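Local atomic coordinates of phosphoheptose isomerase (Neisseria gonorrhoeae, PDB entry 5I01), a protein that catalyses, as a zinc-dependent homotetramer, the isomerisation of sedoheptulose 7-phosphate to D-glycero-D-manno-heptose 7-phosphate, the first step in making the heptose of lipooligosaccharide. Residues 30-35 with 185-190; 36-41 with 115-120; 52-57 with 102-107; 60-65 with 84-89; 144-149 with 153-158. The protein carries 1 engineered substitution. One frame throughout, in Å; residues are numbered along the deposited sequence.

Contact 1 (30-35 with 185-190). With ZN (zinc ion), chain E.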
# COMPACT_ATOMS: atom_id res chain seq x y z
N GLU A 30 -6.27 -31.45 10.36
CA GLU A 30 -6.93 -32.01 9.15
C GLU A 30 -7.46 -30.92 8.19
O GLU A 30 -7.20 -31.00 6.98
CB GLU A 30 -8.07 -33.03 9.49
CG GLU A 30 -7.65 -34.28 10.27
CD GLU A 30 -6.85 -35.30 9.46
OE1 GLU A 30 -6.61 -35.10 8.24
OE2 GLU A 30 -6.44 -36.33 10.05
N PRO A 31 -8.18 -29.89 8.71
CA PRO A 31 -8.64 -28.80 7.84
C PRO A 31 -7.51 -28.03 7.14
O PRO A 31 -7.61 -27.77 5.95
CB PRO A 31 -9.41 -27.88 8.80
CG PRO A 31 -9.82 -28.76 9.91
CD PRO A 31 -8.68 -29.72 10.09
N THR A 32 -6.45 -27.67 7.89
CA THR A 32 -5.26 -27.02 7.31
C THR A 32 -4.68 -27.83 6.13
O THR A 32 -4.31 -27.24 5.10
CB THR A 32 -4.15 -26.72 8.36
OG1 THR A 32 -4.69 -25.92 9.41
CG2 THR A 32 -2.98 -25.96 7.77
N VAL A 33 -4.64 -29.15 6.26
CA VAL A 33 -4.20 -30.01 5.15
C VAL A 33 -5.17 -29.88 3.97
O VAL A 33 -4.74 -29.71 2.83
CB VAL A 33 -4.00 -31.49 5.58
CG1 VAL A 33 -3.68 -32.37 4.39
CG2 VAL A 33 -2.88 -31.60 6.61
N GLN A 34 -6.48 -29.94 4.23
CA GLN A 34 -7.49 -29.78 3.18
C GLN A 34 -7.36 -28.45 2.44
O GLN A 34 -7.52 -28.40 1.22
CB GLN A 34 -8.92 -29.87 3.74
CG GLN A 34 -9.37 -31.21 4.30
CD GLN A 34 -10.76 -31.11 4.93
OE1 GLN A 34 -11.71 -30.66 4.28
NE2 GLN A 34 -10.88 -31.49 6.21
N ALA A 35 -7.08 -27.37 3.19
CA ALA A 35 -6.91 -26.03 2.62
C ALA A 35 -5.68 -25.93 1.72
O ALA A 35 -5.73 -25.32 0.64
CB ALA A 35 -6.81 -24.99 3.72
N HIS A 185 1.53 -20.03 7.56
CA HIS A 185 2.89 -20.57 7.46
C HIS A 185 2.90 -22.06 7.22
O HIS A 185 3.68 -22.54 6.41
CB HIS A 185 3.71 -20.22 8.71
CG HIS A 185 4.21 -18.81 8.71
ND1 HIS A 185 4.50 -18.12 9.87
CD2 HIS A 185 4.47 -17.96 7.69
CE1 HIS A 185 4.93 -16.91 9.56
NE2 HIS A 185 4.92 -16.78 8.24
N ALA A 186 2.04 -22.78 7.94
CA ALA A 186 1.90 -24.23 7.78
C ALA A 186 1.37 -24.60 6.38
O ALA A 186 1.80 -25.61 5.83
CB ALA A 186 0.98 -24.78 8.86
N MET A 187 0.46 -23.79 5.83
CA MET A 187 -0.07 -23.98 4.47
C MET A 187 1.01 -23.74 3.40
O MET A 187 1.16 -24.56 2.48
CB MET A 187 -1.28 -23.07 4.21
CG MET A 187 -2.58 -23.54 4.86
SD MET A 187 -4.08 -22.62 4.39
CE MET A 187 -3.82 -20.98 5.07
N CYS A 188 1.73 -22.63 3.51
CA CYS A 188 2.84 -22.31 2.58
C CYS A 188 3.94 -23.37 2.57
O CYS A 188 4.50 -23.66 1.52
CB CYS A 188 3.50 -20.97 2.93
SG CYS A 188 2.39 -19.57 2.76
N ASP A 189 4.27 -23.91 3.74
CA ASP A 189 5.26 -24.98 3.83
C ASP A 189 4.75 -26.30 3.21
O ASP A 189 5.53 -27.03 2.61
CB ASP A 189 5.72 -25.20 5.27
CG ASP A 189 6.96 -26.09 5.37
OD1 ASP A 189 8.00 -25.78 4.75
OD2 ASP A 189 6.88 -27.10 6.11
N CYS A 190 3.46 -26.59 3.36
CA CYS A 190 2.87 -27.78 2.71
C CYS A 190 2.89 -27.68 1.18
O CYS A 190 3.06 -28.70 0.50
CB CYS A 190 1.43 -28.01 3.17
SG CYS A 190 1.34 -28.66 4.84
ZN ZN E . 6.10 -15.30 7.10

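Contact 2 (36-41 with 115-120)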
# COMPACT_ATOMS: atom_id res chain seq x y z
N ALA A 36 -4.57 -26.53 2.16
CA ALA A 36 -3.35 -26.59 1.38
C ALA A 36 -3.51 -27.44 0.12
O ALA A 36 -3.05 -27.04 -0.97
CB ALA A 36 -2.22 -27.13 2.24
N GLU A 37 -4.15 -28.60 0.26
CA GLU A 37 -4.44 -29.48 -0.88
C GLU A 37 -5.24 -28.74 -1.95
O GLU A 37 -4.91 -28.81 -3.13
CB GLU A 37 -5.20 -30.75 -0.43
CG GLU A 37 -4.30 -31.81 0.23
CD GLU A 37 -5.04 -33.00 0.84
OE1 GLU A 37 -6.28 -32.94 1.06
OE2 GLU A 37 -4.37 -34.03 1.11
N LEU A 38 -6.27 -28.02 -1.51
CA LEU A 38 -7.08 -27.19 -2.40
C LEU A 38 -6.28 -26.11 -3.15
O LEU A 38 -6.53 -25.86 -4.33
CB LEU A 38 -8.23 -26.53 -1.62
CG LEU A 38 -9.16 -25.63 -2.43
CD1 LEU A 38 -9.71 -26.36 -3.65
CD2 LEU A 38 -10.29 -25.13 -1.54
N MET A 39 -5.34 -25.47 -2.46
CA MET A 39 -4.47 -24.47 -3.10
C MET A 39 -3.47 -25.11 -4.10
O MET A 39 -3.18 -24.50 -5.13
CB MET A 39 -3.73 -23.63 -2.04
CG MET A 39 -4.62 -22.61 -1.34
SD MET A 39 -3.73 -21.48 -0.24
CE MET A 39 -3.28 -22.63 1.04
N LEU A 40 -2.96 -26.30 -3.79
CA LEU A 40 -2.11 -27.07 -4.72
C LEU A 40 -2.82 -27.49 -6.00
O LEU A 40 -2.23 -27.43 -7.08
CB LEU A 40 -1.58 -28.34 -4.04
CG LEU A 40 -0.50 -28.14 -2.99
CD1 LEU A 40 -0.48 -29.34 -2.04
CD2 LEU A 40 0.86 -27.88 -3.63
N GLN A 41 -4.07 -27.94 -5.87
CA GLN A 41 -4.93 -28.29 -7.01
C GLN A 41 -5.17 -27.07 -7.91
O GLN A 41 -5.06 -27.16 -9.14
CB GLN A 41 -6.26 -28.84 -6.49
CG GLN A 41 -7.27 -29.30 -7.55
CD GLN A 41 -8.68 -29.50 -6.98
OE1 GLN A 41 -9.25 -28.59 -6.35
NE2 GLN A 41 -9.24 -30.68 -7.21
N GLY A 115 -12.24 -21.88 -10.83
CA GLY A 115 -11.13 -22.68 -10.30
C GLY A 115 -10.15 -21.96 -9.37
O GLY A 115 -9.39 -22.63 -8.68
N ASP A 116 -10.16 -20.62 -9.35
CA ASP A 116 -9.31 -19.83 -8.44
C ASP A 116 -9.76 -20.00 -6.99
O ASP A 116 -10.78 -20.64 -6.72
CB ASP A 116 -9.34 -18.33 -8.78
CG ASP A 116 -8.62 -17.98 -10.08
OD1 ASP A 116 -7.76 -18.77 -10.53
OD2 ASP A 116 -8.92 -16.90 -10.63
N VAL A 117 -8.99 -19.46 -6.06
CA VAL A 117 -9.26 -19.62 -4.65
C VAL A 117 -9.25 -18.27 -3.95
O VAL A 117 -8.32 -17.49 -4.12
CB VAL A 117 -8.25 -20.59 -4.01
CG1 VAL A 117 -8.29 -20.54 -2.50
CG2 VAL A 117 -8.54 -22.00 -4.51
N LEU A 118 -10.30 -18.00 -3.19
CA LEU A 118 -10.38 -16.86 -2.31
C LEU A 118 -10.08 -17.32 -0.90
O LEU A 118 -10.74 -18.24 -0.39
CB LEU A 118 -11.77 -16.23 -2.35
CG LEU A 118 -12.05 -15.05 -1.40
CD1 LEU A 118 -11.12 -13.89 -1.70
CD2 LEU A 118 -13.49 -14.59 -1.49
N VAL A 119 -9.10 -16.67 -0.28
CA VAL A 119 -8.82 -16.84 1.13
C VAL A 119 -9.36 -15.61 1.83
O VAL A 119 -8.77 -14.55 1.74
CB VAL A 119 -7.31 -16.98 1.41
CG1 VAL A 119 -7.03 -17.05 2.91
CG2 VAL A 119 -6.77 -18.22 0.69
N GLY A 120 -10.49 -15.76 2.51
CA GLY A 120 -11.11 -14.65 3.23
C GLY A 120 -10.74 -14.74 4.69
O GLY A 120 -10.95 -15.77 5.31

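Contact 3 (52-57 with 102-107)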
# COMPACT_ATOMS: atom_id res chain seq x y z
N CYS A 52 -8.04 -11.71 1.12
CA CYS A 52 -8.55 -10.46 1.66
C CYS A 52 -8.90 -10.54 3.16
O CYS A 52 -9.10 -11.63 3.71
CB CYS A 52 -9.78 -10.00 0.87
SG CYS A 52 -11.27 -10.96 1.21
N GLY A 53 -8.99 -9.37 3.79
CA GLY A 53 -9.26 -9.25 5.21
C GLY A 53 -9.11 -7.81 5.67
O GLY A 53 -8.62 -6.98 4.90
N ASN A 54 -9.54 -7.52 6.91
CA ASN A 54 -9.46 -6.16 7.50
C ASN A 54 -8.47 -6.06 8.66
O ASN A 54 -8.29 -7.02 9.41
CB ASN A 54 -10.84 -5.70 8.00
CG ASN A 54 -11.85 -5.56 6.88
OD1 ASN A 54 -11.64 -4.81 5.93
ND2 ASN A 54 -12.96 -6.27 6.99
N GLY A 55 -7.86 -4.89 8.84
CA GLY A 55 -7.01 -4.61 10.00
C GLY A 55 -5.77 -5.47 10.04
O GLY A 55 -4.99 -5.51 9.08
N GLY A 56 -5.58 -6.20 11.14
CA GLY A 56 -4.50 -7.19 11.23
C GLY A 56 -4.61 -8.27 10.17
O GLY A 56 -3.60 -8.84 9.75
N SER A 57 -5.83 -8.56 9.73
CA SER A 57 -6.04 -9.56 8.68
C SER A 57 -5.67 -9.06 7.29
O SER A 57 -5.45 -9.88 6.40
CB SER A 57 -7.48 -10.03 8.69
OG SER A 57 -7.85 -10.45 9.99
N HIS A 102 -18.16 -3.37 -0.59
CA HIS A 102 -17.85 -3.89 -1.91
C HIS A 102 -16.36 -3.76 -2.28
O HIS A 102 -15.99 -4.04 -3.43
CB HIS A 102 -18.70 -3.16 -2.96
CG HIS A 102 -20.16 -3.10 -2.63
ND1 HIS A 102 -21.01 -4.16 -2.82
CD2 HIS A 102 -20.91 -2.11 -2.10
CE1 HIS A 102 -22.23 -3.83 -2.43
NE2 HIS A 102 -22.19 -2.59 -1.98
N VAL A 103 -15.50 -3.37 -1.34
CA VAL A 103 -14.08 -3.17 -1.66
C VAL A 103 -13.33 -4.43 -2.07
O VAL A 103 -12.39 -4.34 -2.86
CB VAL A 103 -13.27 -2.42 -0.55
CG1 VAL A 103 -13.80 -1.00 -0.38
CG2 VAL A 103 -13.22 -3.20 0.76
N PHE A 104 -13.73 -5.58 -1.56
CA PHE A 104 -13.13 -6.88 -1.95
C PHE A 104 -13.94 -7.59 -3.04
O PHE A 104 -13.36 -8.13 -3.99
CB PHE A 104 -12.97 -7.79 -0.72
CG PHE A 104 -12.15 -7.19 0.40
CD1 PHE A 104 -11.00 -6.44 0.15
CD2 PHE A 104 -12.51 -7.41 1.73
CE1 PHE A 104 -10.27 -5.90 1.19
CE2 PHE A 104 -11.77 -6.87 2.77
CZ PHE A 104 -10.65 -6.12 2.50
N SER A 105 -15.26 -7.59 -2.91
CA SER A 105 -16.13 -8.22 -3.90
C SER A 105 -15.98 -7.66 -5.33
O SER A 105 -16.17 -8.40 -6.28
CB SER A 105 -17.60 -8.12 -3.47
OG SER A 105 -18.12 -6.83 -3.72
N LYS A 106 -15.63 -6.38 -5.50
CA LYS A 106 -15.42 -5.82 -6.84
C LYS A 106 -14.10 -6.26 -7.47
O LYS A 106 -14.02 -6.50 -8.68
CB LYS A 106 -15.51 -4.29 -6.82
CG LYS A 106 -16.93 -3.76 -6.64
CD LYS A 106 -17.07 -2.31 -7.03
CE LYS A 106 -17.11 -2.11 -8.55
NZ LYS A 106 -18.35 -2.65 -9.18
N GLN A 107 -13.05 -6.38 -6.66
CA GLN A 107 -11.77 -6.90 -7.14
C GLN A 107 -11.84 -8.40 -7.49
O GLN A 107 -11.13 -8.85 -8.39
CB GLN A 107 -10.67 -6.64 -6.12
CG GLN A 107 -10.38 -5.16 -5.91
CD GLN A 107 -9.28 -4.95 -4.90
OE1 GLN A 107 -8.09 -5.15 -5.19
NE2 GLN A 107 -9.66 -4.55 -3.69

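Contact 4 (60-65 with 84-89). With ZN (zinc ion), chain E.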
# COMPACT_ATOMS: atom_id res chain seq x y z
N ASP A 60 -2.15 -9.82 7.26
CA ASP A 60 -2.01 -11.26 7.01
C ASP A 60 -2.20 -11.63 5.54
O ASP A 60 -1.48 -12.46 5.02
CB ASP A 60 -2.97 -12.07 7.89
CG ASP A 60 -2.62 -11.98 9.39
OD1 ASP A 60 -1.58 -11.35 9.73
OD2 ASP A 60 -3.37 -12.53 10.22
N ALA A 61 -3.15 -10.99 4.87
CA ALA A 61 -3.40 -11.26 3.46
C ALA A 61 -2.17 -10.94 2.62
O ALA A 61 -1.77 -11.76 1.78
CB ALA A 61 -4.60 -10.48 2.95
N GLN A 62 -1.56 -9.77 2.84
CA GLN A 62 -0.39 -9.38 2.04
C GLN A 62 0.88 -10.14 2.43
O GLN A 62 1.76 -10.31 1.60
CB GLN A 62 -0.19 -7.84 1.99
CG GLN A 62 0.37 -7.16 3.23
CD GLN A 62 0.67 -5.68 2.97
OE1 GLN A 62 -0.19 -4.92 2.52
NE2 GLN A 62 1.91 -5.28 3.24
N HIS A 63 0.97 -10.58 3.69
CA HIS A 63 2.01 -11.50 4.18
C HIS A 63 1.94 -12.85 3.44
O HIS A 63 2.94 -13.32 2.91
CB HIS A 63 1.83 -11.71 5.70
CG HIS A 63 2.95 -12.44 6.38
ND1 HIS A 63 3.37 -12.10 7.65
CD2 HIS A 63 3.70 -13.51 6.02
CE1 HIS A 63 4.34 -12.92 8.03
NE2 HIS A 63 4.56 -13.78 7.06
N PHE A 64 0.76 -13.45 3.41
CA PHE A 64 0.52 -14.68 2.63
C PHE A 64 0.92 -14.55 1.16
O PHE A 64 1.68 -15.34 0.65
CB PHE A 64 -0.95 -15.08 2.72
CG PHE A 64 -1.33 -16.16 1.78
CD1 PHE A 64 -0.81 -17.44 1.95
CD2 PHE A 64 -2.18 -15.91 0.71
CE1 PHE A 64 -1.16 -18.46 1.07
CE2 PHE A 64 -2.53 -16.92 -0.17
CZ PHE A 64 -2.02 -18.20 0.01
N ALA A 65 0.39 -13.53 0.48
CA ALA A 65 0.69 -13.30 -0.94
C ALA A 65 2.17 -13.04 -1.21
O ALA A 65 2.70 -13.51 -2.22
CB ALA A 65 -0.15 -12.14 -1.47
N LEU A 84 -5.90 -8.63 -2.10
CA LEU A 84 -6.85 -7.60 -2.54
C LEU A 84 -6.89 -6.39 -1.60
O LEU A 84 -7.76 -5.53 -1.73
CB LEU A 84 -8.25 -8.19 -2.65
CG LEU A 84 -8.41 -9.44 -3.51
CD1 LEU A 84 -9.86 -9.87 -3.47
CD2 LEU A 84 -7.96 -9.20 -4.94
N THR A 85 -5.94 -6.29 -0.68
CA THR A 85 -5.94 -5.28 0.36
C THR A 85 -4.81 -4.26 0.19
O THR A 85 -4.53 -3.54 1.12
CB THR A 85 -5.79 -5.96 1.75
OG1 THR A 85 -4.59 -6.74 1.78
CG2 THR A 85 -6.96 -6.88 2.03
N THR A 86 -4.17 -4.20 -0.98
CA THR A 86 -2.98 -3.37 -1.19
C THR A 86 -3.20 -2.12 -2.06
O THR A 86 -2.58 -1.08 -1.81
CB THR A 86 -1.84 -4.19 -1.84
OG1 THR A 86 -2.28 -4.72 -3.09
CG2 THR A 86 -1.37 -5.32 -0.95
N ASP A 87 -4.03 -2.23 -3.11
CA ASP A 87 -4.27 -1.09 -4.02
C ASP A 87 -5.17 -0.04 -3.35
O ASP A 87 -6.40 -0.18 -3.28
CB ASP A 87 -4.88 -1.55 -5.37
CG ASP A 87 -4.82 -0.45 -6.45
OD1 ASP A 87 -4.47 0.71 -6.12
OD2 ASP A 87 -5.14 -0.73 -7.63
N THR A 88 -4.53 1.03 -2.87
CA THR A 88 -5.24 2.05 -2.11
C THR A 88 -6.12 2.92 -3.00
O THR A 88 -7.11 3.43 -2.53
CB THR A 88 -4.28 2.95 -1.32
OG1 THR A 88 -3.39 3.62 -2.21
CG2 THR A 88 -3.47 2.14 -0.33
N SER A 89 -5.77 3.07 -4.27
CA SER A 89 -6.67 3.76 -5.20
C SER A 89 -7.97 2.98 -5.41
O SER A 89 -9.03 3.59 -5.50
CB SER A 89 -5.97 4.05 -6.53
OG SER A 89 -4.95 5.02 -6.34
ZN ZN E . 6.10 -15.30 7.10

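Contact 5 (144-149 with 153-158)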
# COMPACT_ATOMS: atom_id res chain seq x y z
N VAL A 144 -13.49 -21.47 -1.69
CA VAL A 144 -13.20 -20.51 -0.62
C VAL A 144 -12.48 -21.20 0.53
O VAL A 144 -12.79 -22.34 0.86
CB VAL A 144 -14.48 -19.78 -0.14
CG1 VAL A 144 -14.20 -18.81 1.01
CG2 VAL A 144 -15.10 -19.02 -1.29
N ILE A 145 -11.49 -20.50 1.11
CA ILE A 145 -10.85 -20.92 2.35
C ILE A 145 -11.04 -19.78 3.33
O ILE A 145 -10.49 -18.69 3.15
CB ILE A 145 -9.35 -21.23 2.17
CG1 ILE A 145 -9.17 -22.41 1.21
CG2 ILE A 145 -8.68 -21.54 3.51
CD1 ILE A 145 -7.76 -22.57 0.68
N ALA A 146 -11.84 -20.02 4.36
CA ALA A 146 -12.15 -19.01 5.35
C ALA A 146 -11.24 -19.18 6.55
O ALA A 146 -11.15 -20.28 7.10
CB ALA A 146 -13.61 -19.12 5.78
N LEU A 147 -10.55 -18.11 6.94
CA LEU A 147 -9.83 -18.05 8.20
C LEU A 147 -10.67 -17.20 9.15
O LEU A 147 -10.71 -15.98 9.01
CB LEU A 147 -8.42 -17.48 8.01
CG LEU A 147 -7.38 -18.50 7.51
CD1 LEU A 147 -7.72 -18.95 6.09
CD2 LEU A 147 -5.97 -17.94 7.53
N THR A 148 -11.34 -17.87 10.10
CA THR A 148 -12.25 -17.20 11.06
C THR A 148 -11.86 -17.45 12.51
O THR A 148 -10.94 -18.22 12.79
CB THR A 148 -13.71 -17.66 10.87
OG1 THR A 148 -13.86 -19.02 11.30
CG2 THR A 148 -14.15 -17.53 9.40
N GLY A 149 -12.56 -16.78 13.42
CA GLY A 149 -12.40 -16.98 14.86
C GLY A 149 -13.75 -17.07 15.54
O GLY A 149 -14.78 -16.93 14.90
N GLY A 153 -18.98 -17.16 12.75
CA GLY A 153 -19.87 -16.10 12.26
C GLY A 153 -20.73 -16.47 11.06
O GLY A 153 -20.98 -17.65 10.81
N LYS A 154 -21.16 -15.45 10.32
CA LYS A 154 -21.96 -15.67 9.12
C LYS A 154 -21.17 -16.39 8.02
O LYS A 154 -21.75 -17.16 7.24
CB LYS A 154 -22.49 -14.35 8.57
CG LYS A 154 -23.32 -13.56 9.56
CD LYS A 154 -24.44 -12.79 8.86
CE LYS A 154 -25.12 -11.81 9.79
NZ LYS A 154 -24.20 -10.72 10.22
N ILE A 155 -19.86 -16.16 7.97
CA ILE A 155 -18.97 -16.78 6.96
C ILE A 155 -18.95 -18.32 7.05
O ILE A 155 -19.09 -18.98 6.02
CB ILE A 155 -17.54 -16.18 7.00
CG1 ILE A 155 -17.58 -14.73 6.49
CG2 ILE A 155 -16.57 -16.99 6.14
CD1 ILE A 155 -16.36 -13.89 6.82
N ALA A 156 -18.79 -18.87 8.25
CA ALA A 156 -18.83 -20.32 8.46
C ALA A 156 -20.16 -20.93 8.01
O ALA A 156 -20.18 -21.97 7.35
CB ALA A 156 -18.56 -20.68 9.91
N ALA A 157 -21.26 -20.25 8.36
CA ALA A 157 -22.61 -20.64 7.91
C ALA A 157 -22.76 -20.67 6.39
O ALA A 157 -23.51 -21.49 5.87
CB ALA A 157 -23.67 -19.72 8.52
N MET A 158 -22.02 -19.81 5.70
CA MET A 158 -22.18 -19.55 4.26
C MET A 158 -21.45 -20.52 3.32
O MET A 158 -21.71 -20.50 2.12
CB MET A 158 -21.69 -18.12 4.00
CG MET A 158 -22.23 -17.39 2.78
SD MET A 158 -21.46 -15.76 2.49
CE MET A 158 -20.93 -15.27 4.13

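Contact 1 (30-35 with 185-190)
Ala-186 and Met-187 of one helix rest against Thr-32 and Ala-35 of another, the axes of the two short segments passing 9.5 Å apart at a crossing angle of -50°. Along 185-190, His-185 comes first; it turns to the far side, where its NE2 binds the zinc ion at 2.2 Å, with His-63 and Glu-67 of the same chain and Gln-177 of the second subunit completing the site. One residue on, the methyl of Ala-186 meets Thr-32 CG2 loosely, CB to CG2 4.3 Å. Met-187 and Thr-32 share most of the contact. Met-187 CG sits 3.8 Å from Thr-32 CG2, the two side chains crossing at about a right angle, and the extended chi2 (-172°) carries Met-187 SD out to the methyl of Ala-35, SD to CB 3.7 Å. Thr-32 offers its methyl while its OG1 is hydrogen-bonded to Leu-28 O of the same chain. Farther along, Asp-189 OD2 leaves the interface for a salt bridge to Arg-9 of the second subunit, while Cys-190 lies on Ala-36. Helix 29-44 packs on helix 173-193 and also on strand 164-168, where Leu-166 touches Thr-32 and Val-164 touches Ala-35.

Contact 2 (36-41 with 115-120)
Asp-116 OD2 is gripped twice, by a salt bridge from Lys-48 NZ and a hydrogen bond from Arg-113 N, and so pins the chain just ahead of Val-117, the residue that meets Leu-38 and Met-39 of helix 29-44. Gly-115 makes the turn before it with a positive phi of 90°, and strand 117-122 then starts in regular extended form. The CB of Val-117 points toward the helix, and its two methyls divide the work. CG2 lies 4.2 Å from Leu-38 CG, whereas CG1 faces Met-39 CG at 4.4 Å. Leu-38 reaches the strand from the flank of the helix, since its CG stands anti to the backbone N (chi1 180°) and brings the branch point up to the valine. Met-39 passes beside Val-117 and then bends at chi3 (-70°) toward helix 173-193, where it packs on Met-187 and Ile-191. This is one helix of the SIS alpha/beta fold lying on a face of the parallel sheet. Ile-145 of strand 143-149 and Ile-49 of strand 49-52 continue the same apolar layer beside Val-117. Every touching pair across the interface joins carbon to carbon, so cohesion here rests on burial of apolar surface and dispersion, while the side-chain grip on Asp-116 lies at the start of the strand.

Contact 3 (52-57 with 102-107)
Cys-52 and Phe-104 make the main contact, a CH-pi interaction in which Cys-52 CB stands over one face of the ring, 3.8 Å from its centroid and 13° off the normal. The opposite face is covered by CG2 of the neighbouring Val-103, so the ring is sandwiched between two aliphatic groups. A sulfur-aromatic contact accompanies the first: Cys-52 SG approaches obliquely, 4.3 Å from the centroid, brought there by a chi1 of 74°. Oxygen contacts form a third group at the far end of the ring. Gly-53 O lies 3.3 Å from Phe-104 CZ, and Asn-54 OD1 is 3.8 Å from Phe-104 CE2, its amide plane turned 31° from the ring; Asn-54 ND2 is hydrogen-bonded to Asn-129 OD1. Within 102-107, Gln-107 NE2 donates almost straight to Val-103 O (2.9 Å) and also to Leu-84 O. Asn-54, Gly-55 and Gly-56 are predicted to bind substrate, so the phenyl ring backs the start of that loop. Cys-52 closes strand 49-52, paired through its backbone with strand 117-122; Gly-55 holds the N-cap position of helix 56-69, and Phe-104, near the start of helix 105-111, also packs on Ala-133 of helix 128-139.

Contact 4 (60-65 with 84-89)
Ala-61 and Gln-62 of helix 56-69 face Thr-85 and Thr-86 in the loop that follows strand 81-83, at the margin of the parallel sheet of the SIS fold; Asp-87 then N-caps helix 88-97, its OD1 accepting a weak bond from Ser-89 N. The two threonines share one conformation, with OG1 set between backbone N and carbonyl carbon (chi1 near 58°), yet present different branches. Thr-85 turns its hydroxyl to the helix: OG1 lies 3.9 Å from Ala-61 CB and makes a weak hydrogen bond to Ala-58 O. Thr-86 offers its methyl, CG2, which is 3.7 Å from Gln-62 OE1 and 4.0 Å from Gln-62 CB, the two side chains crossing obliquely. Gln-62 CG likewise lies between its backbone N and carbonyl carbon (chi1 75°), and the chain then runs extended past Thr-86 CG2 to the subunit interface. There its NE2 donates to Thr-88 OG1 and Ser-89 OG of the fourth subunit, and Thr-86 OG1 pairs with its own counterpart in that subunit. These bonds fix the amide and make the contact part of the tetramer's assembly. The next residue, His-63, leaves the other side of the helix, where its NE2 binds the zinc ion at 2.2 Å.

Contact 5 (144-149 with 153-158)
Ile-155 lays a single methyl, CG2, against Ala-146 and Thr-148, two residues on the same side of strand 143-149, and this is where the helix sits closest to the strand. Its CG2 lies 3.7 Å from Ala-146 CB, near van der Waals contact. The second methyl pair is slacker, with Ile-155 CG2 and Thr-148 CG2 4.1 Å apart, the two side chains sliding past each other in opposite directions. With CG1 of Ile-155 beside the backbone N (chi1 -69°), CG2 stands anti to that N and is the branch laid on the strand. Thr-148 takes a chi1 of 70° that leaves its methyl for the isoleucine and lets OG1 hydrogen-bond Asn-167 OD1, away from the apolar contact.

On the loose side, the side chains of Lys-154 and Ala-157 are exposed to solvent, and Ala-156 only flanks the contact and touches Leu-165. Gly-153, with phi 58°, donates its N to Asp-151 OD1, and Lys-154 N donates to Asn-126 OD1, so the backbone at 153-154 is tethered to Asp-151 and Asn-126.

Strand 143-149, helix 153-158 and strand 164-168 form a beta-alpha-beta crossover within the parallel sheet. Ile-155 also packs on Val-130 and Ile-131 of helix 128-139 and on Ser-122, predicted to bind substrate, at the end of strand 117-122, while Ile-145 and Leu-147 point to the sheet's other face, where Ile-145 meets helix 29-44.

How the contacts relate
Contacts 1 and 4 converge on the zinc: His-185 NE2 and His-63 NE2, both ligands, are 3.2 Å apart, although the contact centres lie about 20 Å from each other. Contacts 1 and 2 share helix 29-44 and join through Met-187 SD and Met-39 CE, 3.4 Å apart. Met-39 SD also reaches Phe-64 CZ of 60-65, at 3.7 Å. Contacts 2 and 5 occupy adjacent strands, with a probable hydrogen bond from Ile-145 N to Leu-118 O (2.8 Å). Contacts 3 and 4, centres about 8 Å apart, touch directly: Thr-85 CG2 lies 3.5 Å from Phe-104 CE1, next to the predicted substrate residues of 52-57.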